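Local atomic coordinates of nodulation protein S (PDB entry 3OFK), a protein that probably transfers a methyl group from S-adenosylmethionine to a nitrogen atom during the synthesis of Nod factors, the lipochitooligosaccharide signals of rhizobial nodulation. Residues S46-A51 and L199-N204. Numbering follows the deposited sequence.
Sequences SLSSGA and LARFRN
The guanidinium group of Arg201 carries Ser48 over one face and meets Ser49 and a water in its plane. The CB of Ser48 sits above the centre of the flat group, 3.5 Å from Arg201 CZ; a side chain this short lets the loop lie close against the arginine, while its hydroxyl hydrogen-bonds to the carbonyl oxygens of Arg44 and Leu45 in the last turn of helix 33-46. In the guanidinium plane, Arg201 NH2 donates to Ser49 OG at 2.7 Å, a short but bent bond (139°); the short serine side chain places its hydroxyl where it can accept this hydrogen. On the edge between NE and NH2, Arg201 NE donates to a water 3.0 Å away, which donates to the backbone O of Ser46. Arginine suits the place because its long side chain, extended from CG to NE with CG anti to the backbone N (chi1 -178°), reaches the loop past His149 and Val151 of strand 148-155. Leu47 to Gly50 form a type I turn; Gly50 has a positive phi (88°), where a CB would press on the carbonyl O of Ser49. The contact joins the helix 33-46 to strand 52-58 connection to antiparallel strand 196-203 in the Rossmann-like sheet, order 3-2-1-4-5-7-6, of SAM-dependent methyltransferases.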
# COMPACT_ATOMS: atom_id res chain seq x y z
N SER A 46 9.03 -4.27 -6.37
CA SER A 46 9.76 -4.00 -5.13
C SER A 46 11.18 -4.57 -5.19
O SER A 46 12.13 -3.96 -4.65
CB SER A 46 9.02 -4.60 -3.92
OG SER A 46 7.67 -4.15 -3.81
N LEU A 47 11.33 -5.70 -5.90
CA LEU A 47 12.61 -6.41 -5.97
C LEU A 47 13.43 -6.00 -7.17
O LEU A 47 14.54 -6.50 -7.34
CB LEU A 47 12.40 -7.95 -6.00
CG LEU A 47 11.81 -8.60 -4.74
CD1 LEU A 47 11.75 -10.15 -4.88
CD2 LEU A 47 12.59 -8.19 -3.48
N SER A 48 12.93 -5.07 -8.00
CA SER A 48 13.60 -4.73 -9.27
C SER A 48 15.07 -4.40 -9.12
O SER A 48 15.85 -4.66 -10.03
CB SER A 48 12.91 -3.58 -9.99
OG SER A 48 11.58 -3.93 -10.31
N SER A 49 15.44 -3.82 -7.98
CA SER A 49 16.81 -3.38 -7.68
C SER A 49 17.56 -4.31 -6.73
O SER A 49 18.59 -3.91 -6.17
CB SER A 49 16.80 -1.97 -7.08
OG SER A 49 16.65 -0.98 -8.10
N GLY A 50 17.05 -5.53 -6.55
CA GLY A 50 17.68 -6.52 -5.65
C GLY A 50 17.18 -6.39 -4.22
O GLY A 50 16.10 -5.87 -3.98
N ALA A 51 17.98 -6.90 -3.26
CA ALA A 51 17.63 -6.86 -1.83
C ALA A 51 17.51 -5.42 -1.31
O ALA A 51 18.27 -4.53 -1.72
CB ALA A 51 18.66 -7.67 -0.98
N LEU A 199 -0.12 0.01 -11.16
CA LEU A 199 1.03 0.07 -10.29
C LEU A 199 2.11 0.83 -11.02
O LEU A 199 2.24 0.72 -12.24
CB LEU A 199 1.56 -1.33 -9.95
CG LEU A 199 0.56 -2.43 -9.58
CD1 LEU A 199 1.27 -3.68 -9.01
CD2 LEU A 199 -0.38 -1.87 -8.56
N ALA A 200 2.87 1.60 -10.25
CA ALA A 200 4.01 2.35 -10.77
C ALA A 200 5.12 2.37 -9.72
O ALA A 200 4.87 2.49 -8.51
CB ALA A 200 3.59 3.78 -11.14
N ARG A 201 6.34 2.25 -10.21
CA ARG A 201 7.53 2.31 -9.40
C ARG A 201 8.18 3.65 -9.67
O ARG A 201 8.49 3.98 -10.82
CB ARG A 201 8.46 1.15 -9.75
CG ARG A 201 9.74 1.06 -8.93
CD ARG A 201 10.53 -0.17 -9.35
NE ARG A 201 11.75 -0.40 -8.57
CZ ARG A 201 13.00 -0.24 -9.01
NH1 ARG A 201 13.25 0.15 -10.26
NH2 ARG A 201 14.02 -0.49 -8.18
N PHE A 202 8.39 4.41 -8.59
CA PHE A 202 9.01 5.74 -8.69
C PHE A 202 10.40 5.76 -8.06
O PHE A 202 10.67 5.01 -7.11
CB PHE A 202 8.11 6.77 -8.01
CG PHE A 202 6.79 6.98 -8.70
CD1 PHE A 202 6.59 8.07 -9.56
CD2 PHE A 202 5.73 6.12 -8.47
CE1 PHE A 202 5.40 8.26 -10.19
CE2 PHE A 202 4.50 6.33 -9.11
CZ PHE A 202 4.34 7.41 -9.96
N ARG A 203 11.29 6.57 -8.61
CA ARG A 203 12.60 6.78 -8.03
C ARG A 203 12.71 8.20 -7.50
O ARG A 203 12.13 9.14 -8.04
CB ARG A 203 13.72 6.54 -9.07
CG ARG A 203 15.08 6.32 -8.43
CD ARG A 203 16.22 6.02 -9.44
NE ARG A 203 16.39 7.09 -10.42
CZ ARG A 203 15.89 7.08 -11.66
NH1 ARG A 203 15.18 6.04 -12.11
NH2 ARG A 203 16.11 8.12 -12.47
N ASN A 204 13.49 8.34 -6.44
CA ASN A 204 13.73 9.62 -5.82
C ASN A 204 14.87 10.27 -6.56
O ASN A 204 16.02 9.84 -6.38
CB ASN A 204 14.13 9.44 -4.34
CG ASN A 204 14.04 10.74 -3.54
OD1 ASN A 204 13.31 11.66 -3.91
ND2 ASN A 204 14.76 10.79 -2.43
O HOH W 1 12.14 -1.17 -5.71